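Local coordinates for protein abietadiene synthase, chloroplastic (Abies grandis, PDB 3S9V) that is a plant chloroplast terpene synthase, a large and mainly helical enzyme with a metal-binding domain in the C-terminal half of its chain, at residues E81-N86 and L109-T114; T59-R64 and L159-I164; P74-T79 and K246-L251. One frame throughout, in Å; residues are numbered along the deposited sequence.

Contact 1 of 3, residues E81-N86 and L109-T114; sequences EWILQN and LACIIT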
loop_
_atom_site.group_PDB
_atom_site.type_symbol
_atom_site.label_atom_id
_atom_site.label_comp_id
_atom_site.label_asym_id
_atom_site.label_seq_id
_atom_site.Cartn_x
_atom_site.Cartn_y
_atom_site.Cartn_z
ATOM N N GLU A 81 -8.647 24.418 33.377
ATOM C CA GLU A 81 -7.287 24.871 33.592
ATOM C C GLU A 81 -6.474 24.655 32.315
ATOM O O GLU A 81 -5.644 25.485 31.957
ATOM C CB GLU A 81 -6.643 24.108 34.755
ATOM C CG GLU A 81 -5.233 24.584 35.090
ATOM C CD GLU A 81 -5.197 26.005 35.647
ATOM O OE1 GLU A 81 -4.128 26.647 35.560
ATOM O OE2 GLU A 81 -6.226 26.475 36.182
ATOM N N TRP A 82 -6.709 23.541 31.627
ATOM C CA TRP A 82 -5.981 23.265 30.391
ATOM C C TRP A 82 -6.204 24.407 29.402
ATOM O O TRP A 82 -5.276 24.875 28.754
ATOM C CB TRP A 82 -6.454 21.958 29.747
ATOM C CG TRP A 82 -5.651 21.622 28.531
ATOM C CD1 TRP A 82 -4.472 20.931 28.491
ATOM C CD2 TRP A 82 -5.899 22.067 27.195
ATOM N NE1 TRP A 82 -3.967 20.929 27.217
ATOM C CE2 TRP A 82 -4.823 21.620 26.399
ATOM C CE3 TRP A 82 -6.925 22.808 26.593
ATOM C CZ2 TRP A 82 -4.741 21.890 25.027
ATOM C CZ3 TRP A 82 -6.846 23.079 25.231
ATOM C CH2 TRP A 82 -5.759 22.622 24.462
ATOM N N ILE A 83 -7.450 24.846 29.284
ATOM C CA ILE A 83 -7.783 25.929 28.374
ATOM C C ILE A 83 -7.007 27.180 28.756
ATOM O O ILE A 83 -6.399 27.820 27.908
ATOM C CB ILE A 83 -9.296 26.223 28.406
ATOM C CG1 ILE A 83 -10.065 25.004 27.888
ATOM C CG2 ILE A 83 -9.601 27.446 27.586
ATOM C CD1 ILE A 83 -11.562 25.072 28.108
ATOM N N LEU A 84 -7.019 27.512 30.042
ATOM C CA LEU A 84 -6.315 28.692 30.538
ATOM C C LEU A 84 -4.809 28.669 30.264
ATOM O O LEU A 84 -4.190 29.709 30.051
ATOM C CB LEU A 84 -6.539 28.837 32.046
ATOM C CG LEU A 84 -7.966 29.094 32.526
ATOM C CD1 LEU A 84 -8.017 29.042 34.050
ATOM C CD2 LEU A 84 -8.432 30.446 32.026
ATOM N N GLN A 85 -4.229 27.479 30.263
ATOM C CA GLN A 85 -2.795 27.316 30.061
ATOM C C GLN A 85 -2.338 27.091 28.621
ATOM O O GLN A 85 -1.145 27.170 28.341
ATOM C CB GLN A 85 -2.302 26.137 30.904
ATOM C CG GLN A 85 -2.744 26.166 32.353
ATOM C CD GLN A 85 -1.870 27.052 33.211
ATOM O OE1 GLN A 85 -1.739 28.250 32.960
ATOM N NE2 GLN A 85 -1.257 26.461 34.234
ATOM N N ASN A 86 -3.262 26.821 27.704
ATOM C CA ASN A 86 -2.862 26.525 26.329
ATOM C C ASN A 86 -3.281 27.453 25.204
ATOM O O ASN A 86 -3.414 27.022 24.052
ATOM C CB ASN A 86 -3.279 25.098 25.984
ATOM C CG ASN A 86 -2.356 24.071 26.596
ATOM O OD1 ASN A 86 -1.305 23.770 26.041
ATOM N ND2 ASN A 86 -2.732 23.546 27.756
ATOM N N LEU A 109 -13.522 30.272 19.451
ATOM C CA LEU A 109 -14.906 30.551 19.793
ATOM C C LEU A 109 -15.339 29.596 20.908
ATOM O O LEU A 109 -15.883 30.025 21.922
ATOM C CB LEU A 109 -15.797 30.372 18.560
ATOM C CG LEU A 109 -17.286 30.643 18.758
ATOM C CD1 LEU A 109 -17.482 32.021 19.372
ATOM C CD2 LEU A 109 -18.003 30.542 17.427
ATOM N N ALA A 110 -15.079 28.302 20.719
ATOM C CA ALA A 110 -15.440 27.301 21.715
ATOM C C ALA A 110 -14.827 27.586 23.093
ATOM O O ALA A 110 -15.499 27.448 24.110
ATOM C CB ALA A 110 -15.021 25.927 21.242
ATOM N N CYS A 111 -13.557 27.976 23.138
ATOM C CA CYS A 111 -12.920 28.260 24.425
ATOM C C CYS A 111 -13.436 29.542 25.088
ATOM O O CYS A 111 -13.583 29.604 26.306
ATOM C CB CYS A 111 -11.395 28.331 24.260
ATOM S SG CYS A 111 -10.656 26.738 23.865
ATOM N N ILE A 112 -13.706 30.560 24.282
ATOM C CA ILE A 112 -14.210 31.831 24.793
ATOM C C ILE A 112 -15.573 31.633 25.443
ATOM O O ILE A 112 -15.867 32.204 26.494
ATOM C CB ILE A 112 -14.326 32.863 23.656
ATOM C CG1 ILE A 112 -12.935 33.384 23.297
ATOM C CG2 ILE A 112 -15.258 33.988 24.053
ATOM C CD1 ILE A 112 -12.929 34.251 22.063
ATOM N N ILE A 113 -16.407 30.812 24.818
ATOM C CA ILE A 113 -17.732 30.555 25.366
ATOM C C ILE A 113 -17.632 29.822 26.707
ATOM O O ILE A 113 -18.321 30.173 27.661
ATOM C CB ILE A 113 -18.578 29.747 24.354
ATOM C CG1 ILE A 113 -18.908 30.645 23.156
ATOM C CG2 ILE A 113 -19.842 29.204 25.010
ATOM C CD1 ILE A 113 -19.655 29.945 22.035
ATOM N N THR A 114 -16.747 28.831 26.788
ATOM C CA THR A 114 -16.571 28.052 28.012
ATOM C C THR A 114 -15.971 28.861 29.168
ATOM O O THR A 114 -16.408 28.729 30.312
ATOM C CB THR A 114 -15.686 26.815 27.756
ATOM O OG1 THR A 114 -16.279 26.015 26.726
ATOM C CG2 THR A 114 -15.549 25.979 29.022
#

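Contact 2 of 3, residues T59-R64 and L159-I164; sequences TAWVAR and LKEAKI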
loop_
_atom_site.group_PDB
_atom_site.type_symbol
_atom_site.label_atom_id
_atom_site.label_comp_id
_atom_site.label_asym_id
_atom_site.label_seq_id
_atom_site.Cartn_x
_atom_site.Cartn_y
_atom_site.Cartn_z
ATOM N N THR A 59 -11.971 19.846 24.091
ATOM C CA THR A 59 -11.674 20.029 25.496
ATOM C C THR A 59 -12.580 21.113 26.049
ATOM O O THR A 59 -13.085 21.002 27.167
ATOM C CB THR A 59 -10.210 20.408 25.684
ATOM O OG1 THR A 59 -9.398 19.371 25.125
ATOM C CG2 THR A 59 -9.879 20.574 27.154
ATOM N N ALA A 60 -12.803 22.151 25.251
ATOM C CA ALA A 60 -13.665 23.248 25.664
ATOM C C ALA A 60 -15.080 22.728 25.935
ATOM O O ALA A 60 -15.750 23.191 26.861
ATOM C CB ALA A 60 -13.696 24.321 24.588
ATOM N N TRP A 61 -15.535 21.766 25.138
ATOM C CA TRP A 61 -16.873 21.215 25.333
ATOM C C TRP A 61 -16.955 20.342 26.577
ATOM O O TRP A 61 -17.950 20.375 27.302
ATOM C CB TRP A 61 -17.334 20.435 24.096
ATOM C CG TRP A 61 -17.961 21.333 23.064
ATOM C CD1 TRP A 61 -17.333 21.951 22.018
ATOM C CD2 TRP A 61 -19.327 21.786 23.040
ATOM N NE1 TRP A 61 -18.224 22.762 21.347
ATOM C CE2 TRP A 61 -19.451 22.680 21.952
ATOM C CE3 TRP A 61 -20.454 21.524 23.836
ATOM C CZ2 TRP A 61 -20.656 23.315 21.636
ATOM C CZ3 TRP A 61 -21.667 22.164 23.521
ATOM C CH2 TRP A 61 -21.752 23.046 22.430
ATOM N N VAL A 62 -15.915 19.560 26.831
ATOM C CA VAL A 62 -15.903 18.729 28.025
ATOM C C VAL A 62 -15.900 19.652 29.255
ATOM O O VAL A 62 -16.587 19.394 30.235
ATOM C CB VAL A 62 -14.659 17.810 28.043
ATOM C CG1 VAL A 62 -14.545 17.109 29.374
ATOM C CG2 VAL A 62 -14.771 16.772 26.922
ATOM N N ALA A 63 -15.146 20.744 29.173
ATOM C CA ALA A 63 -15.025 21.715 30.262
ATOM C C ALA A 63 -16.340 22.392 30.622
ATOM O O ALA A 63 -16.463 23.000 31.682
ATOM C CB ALA A 63 -13.992 22.763 29.898
ATOM N N ARG A 64 -17.324 22.292 29.739
ATOM C CA ARG A 64 -18.618 22.899 29.993
ATOM C C ARG A 64 -19.480 22.113 30.971
ATOM O O ARG A 64 -20.311 22.694 31.678
ATOM C CB ARG A 64 -19.411 23.046 28.698
ATOM C CG ARG A 64 -18.930 24.103 27.757
ATOM C CD ARG A 64 -20.060 24.421 26.809
ATOM N NE ARG A 64 -19.631 25.171 25.641
ATOM C CZ ARG A 64 -20.475 25.647 24.734
ATOM N NH1 ARG A 64 -21.782 25.449 24.881
ATOM N NH2 ARG A 64 -20.016 26.305 23.681
ATOM N N LEU A 159 -21.911 30.342 17.174
ATOM C CA LEU A 159 -22.051 31.769 16.872
ATOM C C LEU A 159 -23.336 32.264 17.527
ATOM O O LEU A 159 -23.368 33.348 18.115
ATOM C CB LEU A 159 -22.132 32.023 15.358
ATOM C CG LEU A 159 -20.814 32.132 14.582
ATOM C CD1 LEU A 159 -21.094 32.379 13.103
ATOM C CD2 LEU A 159 -19.981 33.261 15.158
ATOM N N LYS A 160 -24.392 31.460 17.420
ATOM C CA LYS A 160 -25.684 31.799 18.012
ATOM C C LYS A 160 -25.598 31.808 19.536
ATOM O O LYS A 160 -26.211 32.655 20.184
ATOM C CB LYS A 160 -26.759 30.811 17.544
ATOM C CG LYS A 160 -26.963 30.837 16.035
ATOM C CD LYS A 160 -27.943 29.782 15.545
ATOM C CE LYS A 160 -29.362 30.088 15.970
ATOM N NZ LYS A 160 -30.332 29.160 15.325
ATOM N N GLU A 161 -24.830 30.881 20.110
ATOM C CA GLU A 161 -24.680 30.838 21.563
ATOM C C GLU A 161 -24.026 32.142 21.992
ATOM O O GLU A 161 -24.513 32.836 22.879
ATOM C CB GLU A 161 -23.766 29.693 22.018
ATOM C CG GLU A 161 -24.189 28.271 21.661
ATOM C CD GLU A 161 -23.351 27.231 22.411
ATOM O OE1 GLU A 161 -23.605 27.030 23.622
ATOM O OE2 GLU A 161 -22.434 26.632 21.801
ATOM N N ALA A 162 -22.903 32.449 21.350
ATOM C CA ALA A 162 -22.131 33.649 21.636
ATOM C C ALA A 162 -22.998 34.903 21.601
ATOM O O ALA A 162 -22.893 35.758 22.478
ATOM C CB ALA A 162 -20.967 33.775 20.627
ATOM N N LYS A 163 -23.846 35.009 20.583
ATOM C CA LYS A 163 -24.727 36.155 20.447
ATOM C C LYS A 163 -25.640 36.253 21.673
ATOM O O LYS A 163 -25.777 37.325 22.262
ATOM C CB LYS A 163 -25.558 36.032 19.163
ATOM C CG LYS A 163 -26.309 37.299 18.783
ATOM C CD LYS A 163 -26.850 37.222 17.361
ATOM C CE LYS A 163 -27.480 38.552 16.940
ATOM N NZ LYS A 163 -27.959 38.559 15.522
ATOM N N ILE A 164 -26.252 35.135 22.060
ATOM C CA ILE A 164 -27.137 35.116 23.225
ATOM C C ILE A 164 -26.390 35.550 24.489
ATOM O O ILE A 164 -26.966 36.191 25.364
ATOM C CB ILE A 164 -27.733 33.702 23.464
ATOM C CG1 ILE A 164 -28.602 33.283 22.273
ATOM C CG2 ILE A 164 -28.557 33.687 24.750
ATOM C CD1 ILE A 164 -29.851 34.118 22.082
#

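Contact 3 of 3, residues P74-T79 and K246-L251; sequences PHFPET and KCLDFL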
loop_
_atom_site.group_PDB
_atom_site.type_symbol
_atom_site.label_atom_id
_atom_site.label_comp_id
_atom_site.label_asym_id
_atom_site.label_seq_id
_atom_site.Cartn_x
_atom_site.Cartn_y
_atom_site.Cartn_z
ATOM N N PRO A 74 -16.838 23.304 37.321
ATOM C CA PRO A 74 -16.905 22.426 36.154
ATOM C C PRO A 74 -16.772 21.026 36.735
ATOM O O PRO A 74 -16.164 20.854 37.793
ATOM C CB PRO A 74 -15.671 22.825 35.345
ATOM C CG PRO A 74 -15.419 24.244 35.758
ATOM C CD PRO A 74 -15.669 24.197 37.244
ATOM N N HIS A 75 -17.346 20.030 36.071
ATOM C CA HIS A 75 -17.240 18.662 36.558
ATOM C C HIS A 75 -15.795 18.185 36.394
ATOM O O HIS A 75 -15.315 17.365 37.172
ATOM C CB HIS A 75 -18.188 17.751 35.786
ATOM C CG HIS A 75 -18.207 16.340 36.282
ATOM N ND1 HIS A 75 -18.691 15.994 37.525
ATOM C CD2 HIS A 75 -17.811 15.184 35.697
ATOM C CE1 HIS A 75 -18.595 14.684 37.683
ATOM N NE2 HIS A 75 -18.065 14.171 36.587
ATOM N N PHE A 76 -15.113 18.705 35.375
ATOM C CA PHE A 76 -13.715 18.363 35.104
ATOM C C PHE A 76 -12.867 19.636 35.169
ATOM O O PHE A 76 -12.440 20.151 34.137
ATOM C CB PHE A 76 -13.560 17.758 33.708
ATOM C CG PHE A 76 -14.315 16.476 33.503
ATOM C CD1 PHE A 76 -15.405 16.431 32.637
ATOM C CD2 PHE A 76 -13.920 15.305 34.146
ATOM C CE1 PHE A 76 -16.094 15.232 32.410
ATOM C CE2 PHE A 76 -14.600 14.104 33.928
ATOM C CZ PHE A 76 -15.689 14.066 33.059
ATOM N N PRO A 77 -12.592 20.143 36.384
ATOM C CA PRO A 77 -11.799 21.365 36.592
ATOM C C PRO A 77 -10.473 21.416 35.832
ATOM O O PRO A 77 -10.020 22.486 35.418
ATOM C CB PRO A 77 -11.582 21.388 38.108
ATOM C CG PRO A 77 -12.765 20.660 38.632
ATOM C CD PRO A 77 -12.893 19.500 37.674
ATOM N N GLU A 78 -9.854 20.256 35.657
ATOM C CA GLU A 78 -8.577 20.182 34.964
ATOM C C GLU A 78 -8.683 20.637 33.496
ATOM O O GLU A 78 -7.741 21.206 32.950
ATOM C CB GLU A 78 -8.021 18.752 35.046
ATOM C CG GLU A 78 -8.735 17.742 34.134
ATOM C CD GLU A 78 -9.776 16.875 34.843
ATOM O OE1 GLU A 78 -10.525 17.393 35.709
ATOM O OE2 GLU A 78 -9.847 15.670 34.508
ATOM N N THR A 79 -9.824 20.397 32.854
ATOM C CA THR A 79 -9.967 20.806 31.468
ATOM C C THR A 79 -10.076 22.322 31.367
ATOM O O THR A 79 -9.567 22.922 30.422
ATOM C CB THR A 79 -11.180 20.127 30.791
ATOM O OG1 THR A 79 -12.397 20.535 31.431
ATOM C CG2 THR A 79 -11.034 18.610 30.872
ATOM N N LYS A 246 -23.435 6.535 30.569
ATOM C CA LYS A 246 -22.409 5.931 29.729
ATOM C C LYS A 246 -21.600 7.029 29.033
ATOM O O LYS A 246 -20.401 6.868 28.802
ATOM C CB LYS A 246 -23.020 4.966 28.710
ATOM C CG LYS A 246 -23.546 3.689 29.354
ATOM C CD LYS A 246 -23.569 2.526 28.377
ATOM C CE LYS A 246 -22.158 2.157 27.937
ATOM N NZ LYS A 246 -22.148 0.989 27.016
ATOM N N CYS A 247 -22.244 8.149 28.715
ATOM C CA CYS A 247 -21.537 9.265 28.096
ATOM C C CYS A 247 -20.389 9.654 29.032
ATOM O O CYS A 247 -19.250 9.861 28.600
ATOM C CB CYS A 247 -22.462 10.477 27.922
ATOM S SG CYS A 247 -23.727 10.337 26.641
ATOM N N LEU A 248 -20.700 9.742 30.321
ATOM C CA LEU A 248 -19.703 10.111 31.315
ATOM C C LEU A 248 -18.588 9.067 31.391
ATOM O O LEU A 248 -17.417 9.418 31.538
ATOM C CB LEU A 248 -20.360 10.276 32.687
ATOM C CG LEU A 248 -19.664 11.270 33.619
ATOM C CD1 LEU A 248 -19.732 12.667 33.007
ATOM C CD2 LEU A 248 -20.335 11.254 34.989
ATOM N N ASP A 249 -18.947 7.789 31.284
ATOM C CA ASP A 249 -17.945 6.731 31.324
ATOM C C ASP A 249 -16.955 6.894 30.168
ATOM O O ASP A 249 -15.755 6.655 30.337
ATOM C CB ASP A 249 -18.596 5.348 31.236
ATOM C CG ASP A 249 -19.536 5.069 32.393
ATOM O OD1 ASP A 249 -19.283 5.578 33.505
ATOM O OD2 ASP A 249 -20.520 4.327 32.194
ATOM N N PHE A 250 -17.453 7.302 28.999
ATOM C CA PHE A 250 -16.582 7.499 27.839
ATOM C C PHE A 250 -15.638 8.674 28.047
ATOM O O PHE A 250 -14.473 8.616 27.661
ATOM C CB PHE A 250 -17.387 7.724 26.551
ATOM C CG PHE A 250 -16.526 8.066 25.362
ATOM C CD1 PHE A 250 -16.450 9.374 24.888
ATOM C CD2 PHE A 250 -15.749 7.086 24.745
ATOM C CE1 PHE A 250 -15.610 9.704 23.818
ATOM C CE2 PHE A 250 -14.908 7.401 23.678
ATOM C CZ PHE A 250 -14.839 8.716 23.212
ATOM N N LEU A 251 -16.140 9.744 28.653
ATOM C CA LEU A 251 -15.292 10.902 28.902
ATOM C C LEU A 251 -14.236 10.556 29.950
ATOM O O LEU A 251 -13.074 10.920 29.800
ATOM C CB LEU A 251 -16.136 12.107 29.333
ATOM C CG LEU A 251 -17.135 12.570 28.259
ATOM C CD1 LEU A 251 -17.938 13.749 28.768
ATOM C CD2 LEU A 251 -16.393 12.953 26.983
#

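Contact 1 of 3, residues E81-N86 and L109-T114
I83 and C111 mark where the backbones of 81-86 and 109-114 come nearest, with 6.9 Å between the CA atoms of the two residues. This is a helix-helix packing contact: helix 77-85 ends within the first segment, at Q85, while helix 101-117 runs on past both ends of the second. Both helices belong to the helical N-terminal part of the chain, consistent with the alpha-barrel gamma domain of three-domain plant terpene synthases. The contact is buried and wholly apolar across the segments; no hydrogen bond links them. I83 supplies the reach with two separate branches. Its CG2 methyl lies anti to the backbone N and meets C111 at both CB and SG, the CG2 to CB approach being 3.9 Å. The other branch, extended at chi2 169°, carries CD1 to T114, about one turn further along helix 101-117 than C111. The side chains of I83 and T114 cross there at about a right angle. C111 and T114, three residues apart, thus present neighbouring positions of one helix face to a single isoleucine. T114 turns its methyl to I83 and its hydroxyl elsewhere: OG1 probably hydrogen-bonds with the carbonyl oxygen of A60 in helix 56-62. L115 and W93 add to the surroundings, L115 touching I83 and W93 touching C111, and the indole NE1 of W93 bonds to the carbonyl of I83. That bond ties the I83 backbone to the same tryptophan that packs on C111. At the far end of the isoleucine the meeting is one methyl against another, CD1 of I83 lying 4.2 Å from CG2 of T114.

Contact 2 of 3, residues T59-R64 and L159-I164
R64 and E161 reach toward each other from opposite directions, each with CG placed beside its own backbone N and anti to its carbonyl carbon (chi1 -72° in R64, -60° in E161). Beyond that bend both chains run extended, which lets their ends meet although the nearest CA atoms of the segments, those of W61 and E161, are 13.0 Å apart. The result is a salt bridge joining segment 59-64 to helix 151-164 in the helical N-terminal region. The grip is end-on and two-pronged: NH1 of R64 donates to OE1 of E161 at 2.7 Å, and NH2 of R64 to OE2 of E161 at 3.1 Å. The two prongs differ. OE1 receives NH1 on its syn lone pair, whereas OE2 is met from above the carboxylate plane, because the guanidinium and carboxylate are turned 45° apart instead of lying flat together. W61 adds a third surface. Its CH2 sits 3.3 Å above one face of the R64 guanidinium, displaced toward the rim, and approaches OE2 of E161 to 3.7 Å. The indole also meets Y57 edge-to-face. On helix 101-117, I113 and T114 touch the arginine. R64 is buried while E161 is partly exposed, so the carboxylate probably balances the arginine's charge where solvent reaches it poorly. Two bonds to different oxygens also limit rotation of the guanidinium and probably help to keep it over the indole.

Contact 3 of 3, residues P74-T79 and K246-L251
F76, whose ring end touches L248 and L251, has its backbone oxygen gripped twice by one residue. T79 N donates to F76 O at 2.9 Å, and the hydroxyl OG1 of T79 donates to the same F76 O at 2.7 Å. The hydroxyl bond lies in the carbonyl plane, with a C=O...OG1 angle of 154°. This double hold ties T79, in the first turn of the helix, back to F76 and probably steadies the backbone that carries the phenyl ring. The ring then crosses to helix 245-258, joining loop and helix start to a helix far along the sequence in the N-terminal helical region. CZ does the touching: it approaches CB of L251 at 4.2 Å and CD1 of L248 at 4.3 Å, both obliquely to the ring. H75 and L248 approach from opposite directions. With CG of L248 anti to the backbone N (chi1 -151°), its two methyls lie near different atoms of H75, obliquely to the ring. CD2 of L248 is 4.0 Å from NE2 of H75, while CD1 stands near the imidazole CD2. The H75 ring also turns its edge to one face of F76, with CD2 of H75 3.5 Å above that plane, toward the rim. N252 and L255, farther along helix 245-258, also meet F76, and V62 of helix 56-62 touches both F76 and L251. H75 and L248 are partly exposed, F76 and L251 buried, so the contact runs from the surface inward. Because ND1 of H75 pairs with the backbone N of V68, it must act as acceptor, and a neutral imidazole would then probably carry its proton on NE2, beside the leucine methyl.

Overall arrangement
The three contacts gather on one side of the chain, each about 40 Å from its centre, and helix 56-62 links them. Contacts 1 and 2 lie about 10 Å apart between centres and touch directly, A110 O of the first lying 3.6 Å from A60 CB of the second. Contact 3 is about 16 Å from contact 2 between centres, yet the segments 59-64 and 74-79 pack closely: A63 CA comes within 3.1 Å of T79 OG1, and T59 CG2 within 3.9 Å of T79 CB. Contacts 1 and 3, with centres about 15 Å apart, share helix 77-85, one near its end and the other at its start.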